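Local coordinates for protein probable transcriptional regulator phnF (Escherichia coli, PDB 2FA1) that is probably a transcriptional regulator, encoded in an operon for alkylphosphonate uptake and C-P lyase, this piece being its C-terminal effector-binding domain, at residues 16-29 with 75-87. Numbering follows the deposited sequence.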
loop_
_atom_site.group_PDB
_atom_site.type_symbol
_atom_site.label_atom_id
_atom_site.label_comp_id
_atom_site.label_asym_id
_atom_site.label_seq_id
_atom_site.Cartn_x
_atom_site.Cartn_y
_atom_site.Cartn_z
ATOM N N GLN A 16 -13.518 0.158 -2.971
ATOM C CA GLN A 16 -14.054 -1.089 -2.429
ATOM C C GLN A 16 -14.339 -2.115 -3.527
ATOM O O GLN A 16 -14.806 -1.755 -4.611
ATOM C CB GLN A 16 -15.347 -0.793 -1.651
ATOM C CG GLN A 16 -15.217 -0.078 -0.295
ATOM C CD GLN A 16 -14.513 -0.932 0.772
ATOM O OE1 GLN A 16 -13.293 -1.225 0.669
ATOM N NE2 GLN A 16 -15.259 -1.328 1.793
ATOM N N GLY A 17 -14.020 -3.387 -3.257
ATOM C CA GLY A 17 -14.421 -4.503 -4.125
ATOM C C GLY A 17 -13.528 -4.702 -5.332
ATOM O O GLY A 17 -12.307 -4.898 -5.190
ATOM N N SER A 18 -14.121 -4.647 -6.526
ATOM C CA SER A 18 -13.438 -5.048 -7.776
ATOM C C SER A 18 -13.601 -3.922 -8.814
ATOM O O SER A 18 -14.457 -3.101 -8.636
ATOM C CB SER A 18 -14.033 -6.381 -8.304
ATOM O OG SER A 18 -15.393 -6.247 -8.790
ATOM N N HIS A 19 -12.768 -3.859 -9.875
ATOM C CA HIS A 19 -12.903 -2.768 -10.918
ATOM C C HIS A 19 -14.213 -2.859 -11.759
ATOM O O HIS A 19 -14.669 -3.951 -12.020
ATOM C CB HIS A 19 -11.721 -2.941 -11.887
ATOM C CG HIS A 19 -11.554 -1.814 -12.851
ATOM N ND1 HIS A 19 -12.024 -1.863 -14.146
ATOM C CD2 HIS A 19 -10.941 -0.614 -12.717
ATOM C CE1 HIS A 19 -11.713 -0.744 -14.765
ATOM N NE2 HIS A 19 -11.091 0.044 -13.912
ATOM N N PRO A 20 -14.795 -1.733 -12.284
ATOM C CA PRO A 20 -16.017 -1.823 -13.132
ATOM C C PRO A 20 -15.959 -2.692 -14.389
ATOM O O PRO A 20 -17.018 -3.070 -14.904
ATOM C CB PRO A 20 -16.354 -0.340 -13.473
ATOM C CG PRO A 20 -15.628 0.424 -12.442
ATOM C CD PRO A 20 -14.412 -0.342 -12.018
ATOM N N THR A 21 -14.744 -3.075 -14.840
ATOM C CA THR A 21 -14.572 -4.042 -15.906
ATOM C C THR A 21 -14.131 -5.421 -15.399
ATOM O O THR A 21 -13.788 -6.281 -16.217
ATOM C CB THR A 21 -13.402 -3.634 -16.866
ATOM O OG1 THR A 21 -12.169 -3.650 -16.117
ATOM C CG2 THR A 21 -13.690 -2.333 -17.442
ATOM N N SER A 22 -14.184 -5.644 -14.099
ATOM C CA SER A 22 -13.753 -6.974 -13.561
ATOM C C SER A 22 -14.758 -8.024 -13.981
ATOM O O SER A 22 -15.947 -7.706 -14.191
ATOM C CB SER A 22 -13.546 -6.997 -12.076
ATOM O OG SER A 22 -14.766 -7.067 -11.417
ATOM N N GLU A 23 -14.239 -9.224 -14.240
ATOM C CA GLU A 23 -15.101 -10.384 -14.565
ATOM C C GLU A 23 -15.109 -11.376 -13.449
ATOM O O GLU A 23 -14.087 -11.608 -12.820
ATOM C CB GLU A 23 -14.553 -11.075 -15.773
ATOM C CG GLU A 23 -14.613 -10.235 -17.006
ATOM C CD GLU A 23 -16.002 -10.168 -17.606
ATOM O OE1 GLU A 23 -16.880 -11.022 -17.303
ATOM O OE2 GLU A 23 -16.176 -9.253 -18.423
ATOM N N LYS A 24 -16.239 -12.028 -13.238
ATOM C CA LYS A 24 -16.291 -13.182 -12.287
ATOM C C LYS A 24 -15.637 -14.365 -12.894
ATOM O O LYS A 24 -16.056 -14.819 -14.001
ATOM C CB LYS A 24 -17.775 -13.496 -11.927
ATOM C CG LYS A 24 -17.782 -14.555 -10.791
ATOM C CD LYS A 24 -19.255 -14.843 -10.311
ATOM C CE LYS A 24 -20.106 -15.561 -11.386
ATOM N NZ LYS A 24 -21.457 -15.940 -10.778
ATOM N N LEU A 25 -14.756 -14.980 -12.125
ATOM C CA LEU A 25 -14.146 -16.257 -12.482
ATOM C C LEU A 25 -14.864 -17.395 -11.784
ATOM O O LEU A 25 -15.017 -18.452 -12.375
ATOM C CB LEU A 25 -12.684 -16.285 -12.012
ATOM C CG LEU A 25 -11.675 -15.744 -13.121
ATOM C CD1 LEU A 25 -12.076 -14.641 -13.900
ATOM C CD2 LEU A 25 -10.238 -15.756 -12.497
ATOM N N LEU A 26 -15.364 -17.190 -10.583
ATOM C CA LEU A 26 -16.063 -18.290 -9.921
ATOM C C LEU A 26 -16.875 -17.719 -8.795
ATOM O O LEU A 26 -16.487 -16.731 -8.219
ATOM C CB LEU A 26 -15.004 -19.236 -9.347
ATOM C CG LEU A 26 -15.085 -20.777 -9.105
ATOM C CD1 LEU A 26 -15.064 -21.075 -7.623
ATOM C CD2 LEU A 26 -16.037 -21.688 -9.905
ATOM N N SER A 27 -18.040 -18.337 -8.536
ATOM C CA SER A 27 -18.863 -18.035 -7.309
ATOM C C SER A 27 -19.279 -19.411 -6.784
ATOM O O SER A 27 -19.921 -20.195 -7.568
ATOM C CB SER A 27 -20.103 -17.150 -7.584
ATOM O OG SER A 27 -20.785 -17.627 -8.726
ATOM N N VAL A 28 -18.797 -19.754 -5.582
ATOM C CA VAL A 28 -19.077 -21.079 -5.031
ATOM C C VAL A 28 -19.263 -21.010 -3.550
ATOM O O VAL A 28 -18.820 -20.062 -2.928
ATOM C CB VAL A 28 -17.902 -22.072 -5.353
ATOM C CG1 VAL A 28 -17.877 -22.400 -6.858
ATOM C CG2 VAL A 28 -16.560 -21.695 -4.768
ATOM N N LEU A 29 -19.943 -22.000 -2.960
ATOM C CA LEU A 29 -19.833 -22.156 -1.519
ATOM C C LEU A 29 -18.683 -23.100 -1.218
ATOM O O LEU A 29 -18.528 -24.149 -1.891
ATOM C CB LEU A 29 -21.153 -22.705 -0.990
ATOM C CG LEU A 29 -22.384 -21.778 -1.196
ATOM C CD1 LEU A 29 -23.740 -22.537 -1.232
ATOM C CD2 LEU A 29 -22.410 -20.791 -0.098
ATOM N N TRP A 75 -26.137 -15.673 -0.671
ATOM C CA TRP A 75 -25.943 -16.492 -1.826
ATOM C C TRP A 75 -26.902 -16.240 -3.021
ATOM O O TRP A 75 -26.433 -16.298 -4.159
ATOM C CB TRP A 75 -25.864 -17.969 -1.329
ATOM C CG TRP A 75 -25.609 -18.981 -2.379
ATOM C CD1 TRP A 75 -26.385 -20.071 -2.652
ATOM C CD2 TRP A 75 -24.487 -19.032 -3.289
ATOM N NE1 TRP A 75 -25.842 -20.823 -3.709
ATOM C CE2 TRP A 75 -24.664 -20.198 -4.103
ATOM C CE3 TRP A 75 -23.364 -18.190 -3.508
ATOM C CZ2 TRP A 75 -23.737 -20.551 -5.100
ATOM C CZ3 TRP A 75 -22.416 -18.536 -4.514
ATOM C CH2 TRP A 75 -22.616 -19.714 -5.305
ATOM N N PRO A 76 -28.230 -16.043 -2.778
ATOM C CA PRO A 76 -29.125 -15.717 -3.909
ATOM C C PRO A 76 -28.607 -14.499 -4.735
ATOM O O PRO A 76 -28.674 -14.501 -5.978
ATOM C CB PRO A 76 -30.476 -15.392 -3.185
ATOM C CG PRO A 76 -30.406 -16.386 -2.013
ATOM C CD PRO A 76 -29.019 -16.124 -1.511
ATOM N N THR A 77 -27.978 -13.548 -4.022
ATOM C CA THR A 77 -27.491 -12.370 -4.707
ATOM C C THR A 77 -26.172 -12.628 -5.363
ATOM O O THR A 77 -25.984 -12.378 -6.558
ATOM C CB THR A 77 -27.377 -11.219 -3.713
ATOM O OG1 THR A 77 -28.696 -10.874 -3.270
ATOM C CG2 THR A 77 -26.665 -9.926 -4.375
ATOM N N LEU A 78 -25.204 -13.104 -4.575
ATOM C CA LEU A 78 -23.820 -13.208 -5.085
ATOM C C LEU A 78 -23.643 -14.221 -6.221
ATOM O O LEU A 78 -22.748 -14.085 -7.105
ATOM C CB LEU A 78 -22.859 -13.449 -3.915
ATOM C CG LEU A 78 -22.738 -12.282 -2.972
ATOM C CD1 LEU A 78 -21.870 -12.693 -1.797
ATOM C CD2 LEU A 78 -22.227 -10.926 -3.652
ATOM N N GLN A 79 -24.400 -15.338 -6.161
ATOM C CA GLN A 79 -24.275 -16.295 -7.266
ATOM C C GLN A 79 -24.672 -15.694 -8.611
ATOM O O GLN A 79 -24.206 -16.182 -9.610
ATOM C CB GLN A 79 -25.111 -17.532 -6.995
ATOM C CG GLN A 79 -26.608 -17.322 -7.230
ATOM C CD GLN A 79 -27.440 -18.528 -6.701
ATOM O OE1 GLN A 79 -27.667 -18.707 -5.477
ATOM N NE2 GLN A 79 -27.978 -19.297 -7.651
ATOM N N ARG A 80 -25.445 -14.589 -8.597
ATOM C CA ARG A 80 -25.899 -13.899 -9.804
ATOM C C ARG A 80 -24.960 -12.838 -10.285
ATOM O O ARG A 80 -25.205 -12.244 -11.391
ATOM C CB ARG A 80 -27.312 -13.345 -9.548
ATOM C CG ARG A 80 -28.349 -14.500 -9.328
ATOM C CD ARG A 80 -29.843 -14.005 -9.022
ATOM N NE ARG A 80 -30.816 -15.131 -9.299
ATOM C CZ ARG A 80 -31.071 -16.180 -8.485
ATOM N NH1 ARG A 80 -30.507 -16.321 -7.284
ATOM N NH2 ARG A 80 -31.927 -17.139 -8.895
ATOM N N PHE A 81 -23.850 -12.597 -9.569
ATOM C CA PHE A 81 -22.874 -11.576 -10.075
ATOM C C PHE A 81 -22.193 -12.092 -11.336
ATOM O O PHE A 81 -21.831 -13.233 -11.387
ATOM C CB PHE A 81 -21.861 -11.239 -8.976
ATOM C CG PHE A 81 -20.722 -10.370 -9.457
ATOM C CD1 PHE A 81 -20.964 -9.014 -9.693
ATOM C CD2 PHE A 81 -19.490 -10.934 -9.713
ATOM C CE1 PHE A 81 -19.901 -8.172 -10.155
ATOM C CE2 PHE A 81 -18.430 -10.098 -10.172
ATOM C CZ PHE A 81 -18.679 -8.743 -10.374
ATOM N N ASP A 82 -22.017 -11.217 -12.338
ATOM C CA ASP A 82 -21.442 -11.625 -13.614
ATOM C C ASP A 82 -20.162 -10.843 -13.908
ATOM O O ASP A 82 -19.093 -11.446 -14.146
ATOM C CB ASP A 82 -22.527 -11.337 -14.660
ATOM C CG ASP A 82 -22.189 -11.837 -16.035
ATOM O OD1 ASP A 82 -21.166 -12.567 -16.228
ATOM O OD2 ASP A 82 -23.013 -11.511 -16.939
ATOM N N SER A 83 -20.254 -9.505 -13.866
ATOM C CA SER A 83 -19.116 -8.642 -14.138
ATOM C C SER A 83 -19.393 -7.284 -13.610
ATOM O O SER A 83 -20.578 -6.905 -13.354
ATOM C CB SER A 83 -18.846 -8.602 -15.655
ATOM O OG SER A 83 -19.914 -7.837 -16.283
ATOM N N GLY A 84 -18.333 -6.490 -13.465
ATOM C CA GLY A 84 -18.485 -5.144 -13.016
ATOM C C GLY A 84 -17.953 -5.009 -11.602
ATOM O O GLY A 84 -17.166 -5.887 -11.141
ATOM N N SER A 85 -18.297 -3.901 -10.958
ATOM C CA SER A 85 -17.884 -3.674 -9.646
ATOM C C SER A 85 -18.725 -4.619 -8.759
ATOM O O SER A 85 -19.948 -4.407 -8.656
ATOM C CB SER A 85 -18.161 -2.251 -9.199
ATOM O OG SER A 85 -17.844 -2.099 -7.826
ATOM N N LEU A 86 -18.073 -5.551 -8.056
ATOM C CA LEU A 86 -18.837 -6.457 -7.123
ATOM C C LEU A 86 -19.458 -5.658 -5.960
ATOM O O LEU A 86 -20.616 -5.949 -5.539
ATOM C CB LEU A 86 -17.890 -7.548 -6.556
ATOM C CG LEU A 86 -18.538 -8.482 -5.532
ATOM C CD1 LEU A 86 -19.751 -9.184 -6.103
ATOM C CD2 LEU A 86 -17.480 -9.565 -5.139
ATOM N N HIS A 87 -18.782 -4.629 -5.405
ATOM C CA HIS A 87 -19.422 -3.901 -4.299
ATOM C C HIS A 87 -20.622 -3.062 -4.774
ATOM O O HIS A 87 -21.661 -3.041 -4.099
ATOM C CB HIS A 87 -18.388 -3.168 -3.474
ATOM C CG HIS A 87 -17.529 -4.100 -2.649
ATOM N ND1 HIS A 87 -16.690 -3.651 -1.648
ATOM C CD2 HIS A 87 -17.427 -5.451 -2.641
ATOM C CE1 HIS A 87 -16.091 -4.689 -1.080
ATOM N NE2 HIS A 87 -16.521 -5.792 -1.662
HETATM O O HOH W 1 -19.072 -11.524 -18.213
HETATM O O HOH W 2 -22.854 -19.225 -9.247
#
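Ser22 and Gly84 bond beside a single beta bridge, Glu23 with Ser83, where the edge strand 23-31 of the UTRA domain's antiparallel sheet meets the loop between helices 75-78 and 86-94. Gly84 N donates to Ser22 O at 2.8 Å, nearly straight at 170°. The hydroxyl of Ser22 returns a bond to Gly84 O, with OG 2.7 Å away and tilted 30° from the carbonyl plane. Both polar backbone atoms of Gly84 are thus satisfied by one serine. Two residues on, beyond the bridged Glu23, Lys24 N donates to Asp82 O. On its other side the strand pairs with 47-57, through Glu23 with Leu54.

The start of helix 86-94 is held twice. Leu86 N donates to Ser18 OG at 2.9 Å, and the N-cap Ser85 uses its OG for Asp88 N. A chi1 of 69° places Ser18 OG between its own N and carbonyl carbon, turned to Leu86 N.

In the modelled conformer Lys24 NZ donates to Ser27 OG. Leu29 CD1 sits over the five-membered ring of Trp75. His87 NE2 is hydrogen-bonded to Glu143 OE1, while Gly17 CA lies over the imidazole face, 3.3 Å from the centroid of the His87 ring.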